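Local coordinates for NOL1/NOP2/sun family protein (Enterococcus faecium, PDB 3M4X) that probably methylates ribosomal RNA, pairing a Rossmann-like methyltransferase domain with a PUA-like domain expected to bind RNA, at residues Lys14-Leu19 against Thr236-Glu241; Leu18-Glu23 against Ser268-Trp273; Leu81-Tyr86 against Ile433-Gly438; Ala101-Gly106 against Phe176-Val181; Leu401-Lys406 against Val426-Asp431. One frame throughout, in Å; residues are numbered along the deposited sequence.

Interaction 1: Lys14-Leu19 against Thr236-Glu241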
# COMPACT_ATOMS: atom_id res chain seq x y z
N LYS A 14 -27.01 22.21 -2.27
CA LYS A 14 -27.06 23.54 -1.67
C LYS A 14 -25.70 23.95 -1.08
O LYS A 14 -25.21 25.07 -1.30
CB LYS A 14 -28.13 23.62 -0.56
CG LYS A 14 -29.52 23.12 -0.95
CD LYS A 14 -30.55 23.50 0.13
CE LYS A 14 -31.57 22.38 0.38
NZ LYS A 14 -32.36 21.96 -0.83
N LYS A 15 -25.08 23.04 -0.33
CA LYS A 15 -23.81 23.34 0.32
C LYS A 15 -22.81 23.83 -0.72
O LYS A 15 -22.21 24.89 -0.57
CB LYS A 15 -23.28 22.11 1.06
CG LYS A 15 -21.99 22.32 1.87
CD LYS A 15 -21.75 21.13 2.80
CE LYS A 15 -20.58 21.36 3.74
NZ LYS A 15 -19.28 21.42 3.01
N TYR A 16 -22.67 23.06 -1.79
CA TYR A 16 -21.66 23.33 -2.81
C TYR A 16 -22.03 24.39 -3.84
O TYR A 16 -21.15 24.95 -4.49
CB TYR A 16 -21.17 22.02 -3.45
CG TYR A 16 -20.24 21.26 -2.51
CD1 TYR A 16 -20.73 20.27 -1.67
CD2 TYR A 16 -18.89 21.57 -2.44
CE1 TYR A 16 -19.89 19.58 -0.80
CE2 TYR A 16 -18.03 20.89 -1.55
CZ TYR A 16 -18.55 19.89 -0.74
OH TYR A 16 -17.73 19.21 0.13
N ARG A 17 -23.33 24.66 -4.00
CA ARG A 17 -23.77 25.85 -4.71
C ARG A 17 -23.19 27.09 -4.03
O ARG A 17 -22.57 27.94 -4.67
CB ARG A 17 -25.29 25.96 -4.71
CG ARG A 17 -25.97 25.14 -5.75
CD ARG A 17 -27.21 25.84 -6.27
NE ARG A 17 -27.91 25.04 -7.27
CZ ARG A 17 -28.99 24.31 -7.02
NH1 ARG A 17 -29.50 24.29 -5.79
NH2 ARG A 17 -29.57 23.61 -7.99
N LEU A 18 -23.39 27.19 -2.73
CA LEU A 18 -22.84 28.30 -1.95
C LEU A 18 -21.31 28.35 -1.93
O LEU A 18 -20.71 29.43 -2.05
CB LEU A 18 -23.38 28.28 -0.52
CG LEU A 18 -24.85 28.65 -0.33
CD1 LEU A 18 -25.23 28.54 1.13
CD2 LEU A 18 -25.13 30.06 -0.86
N LEU A 19 -20.67 27.19 -1.77
CA LEU A 19 -19.20 27.14 -1.65
C LEU A 19 -18.52 27.48 -2.97
O LEU A 19 -17.50 28.17 -2.97
CB LEU A 19 -18.73 25.76 -1.20
CG LEU A 19 -18.24 25.49 0.22
CD1 LEU A 19 -18.15 26.75 1.11
CD2 LEU A 19 -19.12 24.41 0.85
N THR A 236 -12.81 13.42 0.05
CA THR A 236 -14.02 14.21 0.17
C THR A 236 -13.67 15.64 -0.14
O THR A 236 -12.49 16.02 -0.12
CB THR A 236 -14.64 14.11 1.57
OG1 THR A 236 -16.01 14.55 1.51
CG2 THR A 236 -13.86 14.96 2.60
N PHE A 237 -14.69 16.44 -0.42
CA PHE A 237 -14.49 17.84 -0.81
C PHE A 237 -14.69 18.81 0.36
O PHE A 237 -14.28 19.97 0.28
CB PHE A 237 -15.45 18.22 -1.96
CG PHE A 237 -15.30 17.36 -3.18
CD1 PHE A 237 -16.29 16.45 -3.54
CD2 PHE A 237 -14.18 17.47 -3.98
CE1 PHE A 237 -16.15 15.65 -4.67
CE2 PHE A 237 -14.02 16.67 -5.11
CZ PHE A 237 -15.02 15.76 -5.46
N ALA A 238 -15.32 18.34 1.43
CA ALA A 238 -15.72 19.24 2.51
C ALA A 238 -14.56 20.00 3.14
O ALA A 238 -13.55 19.40 3.51
CB ALA A 238 -16.51 18.49 3.58
N PRO A 239 -14.70 21.33 3.24
CA PRO A 239 -13.75 22.15 4.01
C PRO A 239 -13.60 21.59 5.41
O PRO A 239 -12.49 21.57 5.93
CB PRO A 239 -14.43 23.52 4.07
CG PRO A 239 -15.25 23.56 2.77
CD PRO A 239 -15.74 22.15 2.58
N GLU A 240 -14.70 21.15 6.02
CA GLU A 240 -14.67 20.70 7.41
C GLU A 240 -13.64 19.58 7.62
O GLU A 240 -13.07 19.46 8.69
CB GLU A 240 -16.05 20.27 7.90
CG GLU A 240 -17.09 21.40 7.98
CD GLU A 240 -17.71 21.74 6.62
OE1 GLU A 240 -17.36 21.09 5.62
OE2 GLU A 240 -18.55 22.66 6.56
N GLU A 241 -13.38 18.80 6.57
CA GLU A 241 -12.46 17.67 6.66
C GLU A 241 -11.09 17.91 6.03
O GLU A 241 -10.18 17.10 6.17
CB GLU A 241 -13.09 16.43 6.04
CG GLU A 241 -14.35 16.01 6.74
CD GLU A 241 -15.15 15.04 5.93
OE1 GLU A 241 -16.12 15.47 5.28
OE2 GLU A 241 -14.79 13.84 5.94
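Tyr16 has the largest share of this contact, reaching from helix 10-20 across to the turn of backbone at Phe237 and Ala238. Its CG stands anti to the carbonyl carbon (chi1 -75°), which sends the ring toward the loop. Phe237 CB lies 3.7 Å from Tyr16 CZ, the two side chains crossing at about a right angle. The phenol oxygen comes within 2.9 Å of Ala238 N, close to the ring plane, but the angle is too poor for a hydrogen bond. Tyr16 OH instead bonds weakly to Glu188 OE1, which also accepts Phe237 N, so one carboxylate serves both sides. A tyrosine suits this place because its ring packs on the CB of Phe237 while its hydroxyl end reaches the backbone and Glu188.

Lys15, one residue earlier in the helix, runs extended and bends only at chi4 (-67°). This sets its NZ 3.3 Å from Glu240 OE1, on the syn side of that oxygen, in a rather long salt bridge. The same nitrogen also touches Pro239 CD, at 3.6 Å. Beyond it, Leu19 CG makes a looser contact, 4.4 Å from Pro239 CG. The arrangement packs a helix of the N-terminal domain on the loop that follows strand 228-234 of the Rossmann-like methyltransferase sheet, before helix 243-252.

Interaction 2: Leu18-Glu23 against Ser268-Trp273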
# COMPACT_ATOMS: atom_id res chain seq x y z
N LEU A 18 -23.39 27.19 -2.73
CA LEU A 18 -22.84 28.30 -1.95
C LEU A 18 -21.31 28.35 -1.93
O LEU A 18 -20.71 29.43 -2.05
CB LEU A 18 -23.38 28.28 -0.52
CG LEU A 18 -24.85 28.65 -0.33
CD1 LEU A 18 -25.23 28.54 1.13
CD2 LEU A 18 -25.13 30.06 -0.86
N LEU A 19 -20.67 27.19 -1.77
CA LEU A 19 -19.20 27.14 -1.65
C LEU A 19 -18.52 27.48 -2.97
O LEU A 19 -17.50 28.17 -2.97
CB LEU A 19 -18.73 25.76 -1.20
CG LEU A 19 -18.24 25.49 0.22
CD1 LEU A 19 -18.15 26.75 1.11
CD2 LEU A 19 -19.12 24.41 0.85
N LEU A 20 -19.08 26.98 -4.07
CA LEU A 20 -18.41 27.05 -5.38
C LEU A 20 -18.87 28.21 -6.26
O LEU A 20 -18.16 28.61 -7.18
CB LEU A 20 -18.58 25.73 -6.14
CG LEU A 20 -17.74 24.57 -5.58
CD1 LEU A 20 -17.92 23.28 -6.41
CD2 LEU A 20 -16.29 24.97 -5.52
N GLY A 21 -20.05 28.74 -5.97
CA GLY A 21 -20.61 29.79 -6.81
C GLY A 21 -21.01 29.24 -8.17
O GLY A 21 -21.75 28.27 -8.26
N GLU A 22 -20.51 29.86 -9.23
CA GLU A 22 -20.94 29.48 -10.57
C GLU A 22 -20.21 28.24 -11.04
O GLU A 22 -20.65 27.54 -11.95
CB GLU A 22 -20.74 30.62 -11.56
CG GLU A 22 -19.28 30.95 -11.83
CD GLU A 22 -19.13 31.96 -12.95
OE1 GLU A 22 -18.06 32.59 -13.04
OE2 GLU A 22 -20.09 32.13 -13.75
N GLU A 23 -19.07 27.99 -10.40
CA GLU A 23 -18.28 26.81 -10.67
C GLU A 23 -19.10 25.56 -10.33
O GLU A 23 -18.85 24.47 -10.87
CB GLU A 23 -16.99 26.87 -9.85
CG GLU A 23 -16.03 25.74 -10.12
CD GLU A 23 -14.70 25.93 -9.43
OE1 GLU A 23 -14.52 26.95 -8.73
OE2 GLU A 23 -13.83 25.05 -9.59
N SER A 268 -5.74 23.74 -5.66
CA SER A 268 -5.09 23.95 -4.38
C SER A 268 -6.12 24.12 -3.28
O SER A 268 -7.28 24.41 -3.56
CB SER A 268 -4.21 25.19 -4.47
OG SER A 268 -4.90 26.31 -3.95
N GLY A 269 -5.71 23.93 -2.03
CA GLY A 269 -6.58 24.25 -0.92
C GLY A 269 -6.94 25.73 -0.96
O GLY A 269 -6.20 26.54 -1.53
N ARG A 270 -8.07 26.10 -0.37
CA ARG A 270 -8.53 27.50 -0.43
C ARG A 270 -8.39 28.18 0.91
O ARG A 270 -8.98 27.75 1.89
CB ARG A 270 -9.98 27.56 -0.92
CG ARG A 270 -10.22 26.73 -2.17
CD ARG A 270 -11.55 27.08 -2.84
NE ARG A 270 -11.70 26.41 -4.14
CZ ARG A 270 -12.59 26.75 -5.07
NH1 ARG A 270 -13.43 27.77 -4.86
NH2 ARG A 270 -12.64 26.07 -6.21
N SER A 271 -7.59 29.24 0.97
CA SER A 271 -7.34 29.91 2.24
C SER A 271 -8.65 30.33 2.91
O SER A 271 -8.77 30.24 4.14
CB SER A 271 -6.43 31.11 2.04
OG SER A 271 -7.03 32.05 1.18
N GLU A 272 -9.64 30.76 2.12
CA GLU A 272 -10.90 31.21 2.71
C GLU A 272 -11.68 30.07 3.36
O GLU A 272 -12.62 30.31 4.11
CB GLU A 272 -11.77 31.96 1.68
CG GLU A 272 -12.32 31.10 0.53
CD GLU A 272 -11.38 31.01 -0.66
OE1 GLU A 272 -10.17 31.30 -0.49
OE2 GLU A 272 -11.84 30.65 -1.77
N TRP A 273 -11.29 28.82 3.09
CA TRP A 273 -11.94 27.69 3.77
C TRP A 273 -11.23 27.26 5.05
O TRP A 273 -11.67 26.34 5.74
CB TRP A 273 -12.10 26.51 2.81
CG TRP A 273 -13.06 26.79 1.70
CD1 TRP A 273 -13.95 27.83 1.62
CD2 TRP A 273 -13.25 26.01 0.52
NE1 TRP A 273 -14.67 27.75 0.46
CE2 TRP A 273 -14.26 26.65 -0.25
CE3 TRP A 273 -12.65 24.85 0.01
CZ2 TRP A 273 -14.69 26.16 -1.48
CZ3 TRP A 273 -13.09 24.36 -1.22
CH2 TRP A 273 -14.10 25.02 -1.95
O HOH W 1 -15.47 28.52 -6.86
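Glu23 and Arg270 form the charged part of this contact. Arg270 NH2 donates to Glu23 OE1 over 3.3 Å in a nearly straight bond (171°). The oxygen is met on its syn side but from 33° out of the carboxylate plane, while it lies close to the plane of the guanidinium. Both chains are extended and come from opposite directions, so that their charged ends meet between the segments. Glu23 has its stronger partner in His288, whose NE2 bonds OE2. A water reinforces the link: it donates to Glu23 OE1 at 2.6 Å and to Leu20 O, and accepts from Arg270 NH1.

This cluster lies at the end of helix 10-20, where Gly21, with positive phi, is the first residue to leave the helix, and ties the N-terminal domain to the loop between strands 267-268 and 283-285 of the methyltransferase sheet.

The apolar part rests on Trp273. Leu19 CD1 approaches its NE1 to 3.7 Å from an oblique direction, and Leu20 CD2 sits at the ring edge, 4.2 Å from CH2. Arg270 CD lies 3.3 Å above one face of the indole, offset toward the rim, and the guanidinium, beside Leu20 CD2, goes on to Glu23.

Interaction 3: Leu81-Tyr86 against Ile433-Gly438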
# COMPACT_ATOMS: atom_id res chain seq x y z
N LEU A 81 0.29 -10.98 -14.70
CA LEU A 81 0.90 -9.73 -14.25
C LEU A 81 0.30 -9.30 -12.91
O LEU A 81 0.98 -8.77 -12.04
CB LEU A 81 0.73 -8.60 -15.28
CG LEU A 81 1.45 -8.73 -16.63
CD1 LEU A 81 1.01 -7.62 -17.59
CD2 LEU A 81 2.96 -8.74 -16.48
N HIS A 82 -1.00 -9.54 -12.74
CA HIS A 82 -1.63 -9.22 -11.49
C HIS A 82 -1.30 -10.22 -10.39
O HIS A 82 -0.99 -9.81 -9.28
CB HIS A 82 -3.16 -9.12 -11.62
CG HIS A 82 -3.84 -8.95 -10.30
ND1 HIS A 82 -4.21 -10.01 -9.51
CD2 HIS A 82 -4.17 -7.83 -9.60
CE1 HIS A 82 -4.76 -9.57 -8.39
NE2 HIS A 82 -4.75 -8.24 -8.42
N GLN A 83 -1.40 -11.51 -10.70
CA GLN A 83 -1.09 -12.57 -9.73
C GLN A 83 0.30 -12.40 -9.12
O GLN A 83 0.48 -12.56 -7.91
CB GLN A 83 -1.21 -13.96 -10.37
CG GLN A 83 -0.63 -15.12 -9.54
CD GLN A 83 0.83 -15.43 -9.89
OE1 GLN A 83 1.21 -15.42 -11.07
NE2 GLN A 83 1.66 -15.71 -8.86
N ALA A 84 1.28 -12.06 -9.95
CA ALA A 84 2.67 -11.98 -9.51
C ALA A 84 3.05 -10.62 -8.97
O ALA A 84 4.23 -10.38 -8.71
CB ALA A 84 3.61 -12.34 -10.65
N GLY A 85 2.07 -9.72 -8.84
CA GLY A 85 2.30 -8.41 -8.26
C GLY A 85 2.94 -7.36 -9.16
O GLY A 85 3.57 -6.43 -8.66
N TYR A 86 2.77 -7.50 -10.47
CA TYR A 86 3.37 -6.56 -11.41
C TYR A 86 2.43 -5.39 -11.67
O TYR A 86 2.79 -4.43 -12.35
CB TYR A 86 3.76 -7.27 -12.73
CG TYR A 86 5.13 -7.93 -12.65
CD1 TYR A 86 5.39 -8.92 -11.72
CD2 TYR A 86 6.16 -7.53 -13.50
CE1 TYR A 86 6.67 -9.52 -11.64
CE2 TYR A 86 7.42 -8.11 -13.43
CZ TYR A 86 7.67 -9.11 -12.50
OH TYR A 86 8.91 -9.67 -12.45
N ILE A 433 9.11 -13.11 -15.02
CA ILE A 433 8.26 -12.94 -13.86
C ILE A 433 8.29 -14.16 -12.95
O ILE A 433 7.87 -15.25 -13.36
CB ILE A 433 6.80 -12.76 -14.26
CG1 ILE A 433 6.65 -11.65 -15.29
CG2 ILE A 433 5.93 -12.50 -13.04
CD1 ILE A 433 5.28 -11.63 -15.94
N PRO A 434 8.77 -13.98 -11.70
CA PRO A 434 8.71 -15.05 -10.70
C PRO A 434 7.27 -15.23 -10.25
O PRO A 434 6.68 -14.28 -9.72
CB PRO A 434 9.58 -14.51 -9.54
CG PRO A 434 10.45 -13.46 -10.17
CD PRO A 434 9.54 -12.82 -11.22
N VAL A 435 6.71 -16.41 -10.46
CA VAL A 435 5.30 -16.59 -10.13
C VAL A 435 5.05 -17.44 -8.91
O VAL A 435 3.90 -17.57 -8.47
CB VAL A 435 4.51 -17.14 -11.33
CG1 VAL A 435 4.69 -16.21 -12.51
CG2 VAL A 435 4.98 -18.55 -11.69
N GLY A 436 6.11 -18.03 -8.34
CA GLY A 436 5.94 -18.93 -7.21
C GLY A 436 6.94 -20.08 -7.17
O GLY A 436 7.74 -20.24 -8.08
N PHE A 437 6.88 -20.89 -6.11
CA PHE A 437 7.72 -22.08 -6.01
C PHE A 437 7.04 -23.33 -6.56
O PHE A 437 5.85 -23.56 -6.35
CB PHE A 437 8.14 -22.35 -4.56
CG PHE A 437 9.37 -21.60 -4.14
CD1 PHE A 437 9.27 -20.53 -3.26
CD2 PHE A 437 10.62 -21.97 -4.61
CE1 PHE A 437 10.41 -19.84 -2.87
CE2 PHE A 437 11.75 -21.29 -4.23
CZ PHE A 437 11.65 -20.22 -3.36
N GLY A 438 7.83 -24.15 -7.26
CA GLY A 438 7.46 -25.53 -7.51
C GLY A 438 8.51 -26.41 -6.87
O GLY A 438 9.56 -25.93 -6.44
O HOH W 2 7.18 -11.84 -8.67
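Ala84, Tyr86 and Ile433 form the heart of a buried, mainly apolar contact, in which the end of helix 80-83 meets the start of strand 433-441. Ile433 gives up the most surface. Its CG2, anti to the backbone N, touches both Ala84 CB, at 3.3 Å, tighter than usual for two carbons, and Tyr86 CE1. Its CG1 branch lies over one face of the Tyr86 ring in a CH-pi contact, 4.2 Å from the centroid. From there CD1 runs on to Leu81 CD2 at 3.7 Å. A branched side chain can thus fill three directions at once, and the small methyl of Ala84 lets the strand come close. Pro434 CD sits at the ring edge, 3.4 Å from Tyr86 OH, which bonds Pro47 O.

The turn that presents these groups is a Schellman motif: Tyr86 N bonds Leu81 O and Gly85 N bonds His82 O, with Gly85 at positive phi as C-prime. The contact joins this helix end of the N-terminal domain to the PUA-like domain.

The side-chain hydrogen bond across the interface comes from Gln83. It bends at chi2 (-92°) and brings NE2 within 2.9 Å of Val435 O, though the bond is strongly bent (133°). Its amide is fixed further by Tyr386 OH at NE2 and Trp408 NE1 at OE1, while OE1 also rests 3.7 Å from Val435 CB.

Interaction 4: Ala101-Gly106 against Phe176-Val181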
# COMPACT_ATOMS: atom_id res chain seq x y z
N ALA A 101 3.68 11.78 -0.50
CA ALA A 101 4.40 11.24 0.65
C ALA A 101 5.89 11.11 0.40
O ALA A 101 6.68 11.32 1.31
CB ALA A 101 3.80 9.89 1.07
N ALA A 102 6.26 10.77 -0.83
CA ALA A 102 7.67 10.58 -1.20
C ALA A 102 8.53 9.98 -0.07
O ALA A 102 9.48 10.59 0.41
CB ALA A 102 8.28 11.88 -1.69
N ALA A 103 8.18 8.76 0.33
CA ALA A 103 8.98 8.01 1.28
C ALA A 103 10.38 7.79 0.71
O ALA A 103 10.56 7.69 -0.50
CB ALA A 103 8.32 6.68 1.56
N LYS A 104 11.37 7.70 1.58
CA LYS A 104 12.74 7.48 1.14
C LYS A 104 13.25 6.14 1.66
O LYS A 104 12.90 5.72 2.76
CB LYS A 104 13.64 8.61 1.64
CG LYS A 104 13.28 10.00 1.11
CD LYS A 104 13.98 11.10 1.91
CE LYS A 104 15.49 10.87 2.00
NZ LYS A 104 16.16 11.80 2.97
N PRO A 105 14.07 5.46 0.85
CA PRO A 105 14.76 4.25 1.30
C PRO A 105 15.38 4.47 2.67
O PRO A 105 16.12 5.45 2.85
CB PRO A 105 15.87 4.08 0.25
CG PRO A 105 15.24 4.66 -1.04
CD PRO A 105 14.44 5.84 -0.53
N GLY A 106 15.09 3.58 3.62
CA GLY A 106 15.71 3.66 4.93
C GLY A 106 14.89 4.36 6.01
O GLY A 106 15.24 4.32 7.19
N PHE A 176 8.52 7.38 14.00
CA PHE A 176 8.52 7.46 12.54
C PHE A 176 9.09 8.72 11.91
O PHE A 176 8.88 9.83 12.39
CB PHE A 176 7.09 7.28 12.00
CG PHE A 176 6.50 5.93 12.29
CD1 PHE A 176 5.59 5.76 13.31
CD2 PHE A 176 6.89 4.82 11.55
CE1 PHE A 176 5.06 4.50 13.59
CE2 PHE A 176 6.36 3.56 11.81
CZ PHE A 176 5.44 3.40 12.82
N ASP A 177 9.78 8.52 10.79
CA ASP A 177 10.15 9.63 9.92
C ASP A 177 8.96 10.20 9.17
O ASP A 177 8.95 11.36 8.78
CB ASP A 177 11.15 9.16 8.87
CG ASP A 177 12.46 8.76 9.47
OD1 ASP A 177 13.18 9.67 9.91
OD2 ASP A 177 12.77 7.54 9.50
N ARG A 178 7.94 9.38 8.96
CA ARG A 178 6.95 9.73 7.97
C ARG A 178 5.68 8.98 8.27
O ARG A 178 5.71 7.77 8.52
CB ARG A 178 7.48 9.35 6.60
CG ARG A 178 6.73 9.88 5.39
CD ARG A 178 7.74 9.95 4.22
NE ARG A 178 7.84 11.31 3.75
CZ ARG A 178 8.89 12.10 3.89
NH1 ARG A 178 9.99 11.66 4.47
NH2 ARG A 178 8.83 13.33 3.43
N ILE A 179 4.56 9.70 8.28
CA ILE A 179 3.28 9.07 8.52
C ILE A 179 2.23 9.52 7.52
O ILE A 179 2.06 10.71 7.27
CB ILE A 179 2.77 9.33 9.96
CG1 ILE A 179 3.79 8.85 11.00
CG2 ILE A 179 1.40 8.67 10.18
CD1 ILE A 179 3.34 9.09 12.46
N VAL A 180 1.53 8.56 6.94
CA VAL A 180 0.47 8.84 6.00
C VAL A 180 -0.85 8.50 6.65
O VAL A 180 -1.09 7.36 7.07
CB VAL A 180 0.64 8.03 4.72
CG1 VAL A 180 -0.55 8.23 3.80
CG2 VAL A 180 1.94 8.41 4.02
N VAL A 181 -1.72 9.50 6.71
CA VAL A 181 -3.06 9.36 7.25
C VAL A 181 -4.08 9.64 6.14
O VAL A 181 -4.40 10.79 5.85
CB VAL A 181 -3.29 10.36 8.40
CG1 VAL A 181 -4.68 10.16 9.01
CG2 VAL A 181 -2.21 10.21 9.45
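Arg178 leaves its strand with CG anti to the backbone N (chi1 -168°), and a bend at chi3 (-120°) turns the guanidinium so that it meets the carbonyls of Ala101 and Ala102. The NE atom then lies 2.7 Å from Ala101 O; with an N-H...O angle of only 122° the bond counts as weak in spite of its short length. Ala102 O stands above the centre of the guanidinium, 3.7 Å from the plane, so the planar group has a carbonyl over its face as well as the one at NE. Nearer the root of the side chain, Arg178 CD packs on Ala103 CA at 3.7 Å.

The arginine lies where helix 95-101 ends. Ala102, with positive phi, turns the chain out of the helix, and a positive charge beside the C-terminal carbonyls probably interacts well with the helix dipole. The loop then leads to strand 108-111, which is the parallel neighbour of strand 176-182 in the Rossmann-like sheet. The strongest partner of Arg178 is Glu107 at the end of this loop, whose OE2 makes a salt bridge with NH1 and whose OE1 accepts Lys104 N. The carboxylate would offset the buried charge of the arginine.

Two residues along the strand, Val180 faces the same side, while Ile179 between them points to the other. Val180 CG2 touches Ala101 CB at 3.8 Å, a small methyl against a beta-branched side chain well suited to a strand. Leu123 of helix 118-127 touches Ala101 and Ala103, and Ile231 of strand 228-234 touches Ala101 and Arg178.

Interaction 5: Leu401-Lys406 against Val426-Asp431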
# COMPACT_ATOMS: atom_id res chain seq x y z
N LEU A 401 13.06 -22.51 -12.86
CA LEU A 401 12.48 -23.39 -13.86
C LEU A 401 11.53 -22.53 -14.69
O LEU A 401 10.41 -22.24 -14.28
CB LEU A 401 11.78 -24.55 -13.14
CG LEU A 401 10.78 -25.56 -13.74
CD1 LEU A 401 10.34 -25.26 -15.17
CD2 LEU A 401 11.32 -26.96 -13.60
N PRO A 402 12.00 -22.08 -15.86
CA PRO A 402 11.17 -21.31 -16.78
C PRO A 402 9.92 -22.09 -17.20
O PRO A 402 10.02 -23.29 -17.47
CB PRO A 402 12.08 -21.12 -18.00
CG PRO A 402 13.48 -21.28 -17.47
CD PRO A 402 13.35 -22.32 -16.40
N ILE A 403 8.77 -21.43 -17.24
CA ILE A 403 7.52 -22.08 -17.62
C ILE A 403 6.84 -21.28 -18.73
O ILE A 403 7.24 -20.15 -19.02
CB ILE A 403 6.56 -22.18 -16.44
CG1 ILE A 403 6.13 -20.79 -15.99
CG2 ILE A 403 7.24 -22.94 -15.29
CD1 ILE A 403 5.04 -20.78 -14.95
N THR A 404 5.82 -21.90 -19.35
CA THR A 404 5.04 -21.30 -20.43
C THR A 404 3.76 -20.75 -19.80
O THR A 404 3.51 -20.97 -18.63
CB THR A 404 4.65 -22.37 -21.50
OG1 THR A 404 3.81 -23.36 -20.90
CG2 THR A 404 5.90 -23.06 -22.06
N GLN A 405 2.95 -20.03 -20.57
CA GLN A 405 1.72 -19.51 -19.96
C GLN A 405 0.71 -20.62 -19.65
O GLN A 405 0.04 -20.59 -18.62
CB GLN A 405 1.10 -18.39 -20.80
CG GLN A 405 0.93 -18.71 -22.27
CD GLN A 405 -0.40 -19.39 -22.59
OE1 GLN A 405 -0.49 -20.19 -23.53
NE2 GLN A 405 -1.44 -19.08 -21.80
N LYS A 406 0.64 -21.63 -20.53
CA LYS A 406 -0.19 -22.80 -20.28
C LYS A 406 0.18 -23.48 -18.98
O LYS A 406 -0.70 -23.85 -18.19
CB LYS A 406 -0.06 -23.80 -21.43
CG LYS A 406 -1.20 -23.73 -22.41
CD LYS A 406 -1.20 -24.95 -23.33
CE LYS A 406 -2.26 -24.80 -24.40
NZ LYS A 406 -2.14 -23.46 -25.03
N VAL A 426 12.27 -25.08 -6.79
CA VAL A 426 12.61 -24.23 -7.92
C VAL A 426 11.67 -23.05 -7.99
O VAL A 426 10.48 -23.19 -7.69
CB VAL A 426 12.57 -25.01 -9.26
CG1 VAL A 426 13.67 -26.07 -9.29
CG2 VAL A 426 11.20 -25.64 -9.49
N LEU A 427 12.21 -21.90 -8.36
CA LEU A 427 11.40 -20.71 -8.61
C LEU A 427 10.84 -20.82 -10.02
O LEU A 427 11.59 -20.84 -10.99
CB LEU A 427 12.26 -19.44 -8.51
CG LEU A 427 11.51 -18.11 -8.69
CD1 LEU A 427 10.55 -17.86 -7.53
CD2 LEU A 427 12.46 -16.93 -8.90
N LEU A 428 9.52 -20.89 -10.14
CA LEU A 428 8.88 -20.86 -11.45
C LEU A 428 8.92 -19.45 -12.02
O LEU A 428 8.55 -18.50 -11.34
CB LEU A 428 7.44 -21.38 -11.37
CG LEU A 428 7.35 -22.72 -10.64
CD1 LEU A 428 5.97 -23.35 -10.80
CD2 LEU A 428 8.41 -23.69 -11.14
N VAL A 429 9.40 -19.30 -13.25
CA VAL A 429 9.56 -17.99 -13.86
C VAL A 429 8.90 -17.94 -15.24
O VAL A 429 9.23 -18.75 -16.11
CB VAL A 429 11.04 -17.57 -13.97
CG1 VAL A 429 11.18 -16.24 -14.69
CG2 VAL A 429 11.69 -17.48 -12.59
N LEU A 430 7.97 -17.01 -15.42
CA LEU A 430 7.31 -16.79 -16.70
C LEU A 430 7.97 -15.61 -17.40
O LEU A 430 7.81 -14.46 -17.00
CB LEU A 430 5.81 -16.51 -16.49
CG LEU A 430 4.86 -16.31 -17.67
CD1 LEU A 430 4.88 -17.49 -18.64
CD2 LEU A 430 3.45 -16.11 -17.12
N ASP A 431 8.73 -15.91 -18.45
CA ASP A 431 9.55 -14.92 -19.13
C ASP A 431 10.56 -14.39 -18.13
O ASP A 431 11.63 -14.98 -17.96
CB ASP A 431 8.70 -13.79 -19.74
CG ASP A 431 9.50 -12.87 -20.66
OD1 ASP A 431 10.74 -12.80 -20.54
OD2 ASP A 431 8.88 -12.22 -21.53
O HOH W 3 9.39 -18.66 -19.49
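Leu401 and Leu428 lie side by side and point the same way, with Leu401 CG 4.0 Å from Leu428 CD2. Val426 CG2 extends this apolar patch to Leu401 CB, and Ile403 CG2 closes on Leu428 CB at 4.2 Å. Ile403 and Leu428 also touch Phe417 on this side of the sheet, whereas Pro402 and Val429 face the other. Leu430, with CG anti to its N (chi1 -177°), lays CD1 against Ile403 O at 3.6 Å and against the start of helix 405-413.

The backbones pair as parallel strands. Leu401 N donates to Leu427 O at 2.9 Å, Val429 N to Leu401 O at a longer 3.3 Å, and Ile403 N to Val429 O. Proline fits between the donors Leu401 N and Ile403 N because position 402 turns its nitrogen away from the partner strand; its CA still makes a CH...O contact with Val429 O. Where the strands part, a water donates to Ile403 O at 2.7 Å and accepts from Asp431 N. Thr404 then serves as N-cap of the helix. Alternating donors and acceptors thus fix the register of outer strand 400-403 in the PUA-like sheet, while the side chains of Leu401, Ile403 and Leu428 pack on one face.

In the fold
Interactions 1 and 2 both start from helix 10-20 and touch through Pro239 and Trp273; they form one partly buried, partly charged seam between the N-terminal and methyltransferase domains. Interaction 3 lies on the other side of the chain's centre, about 44 Å from interaction 1 between centres, and is buried and mostly apolar. It adjoins interaction 5, since strands 426-430 and 433-441 are sheet neighbours joined by probable backbone hydrogen bonds such as Leu428 N with Gly436 O. Interaction 5 is held by main-chain pairing within one sheet, unlike the side-chain contacts between domains. Interaction 4, nearest the chain's centre, puts a buried arginine among helix-end carbonyls inside the methyltransferase domain.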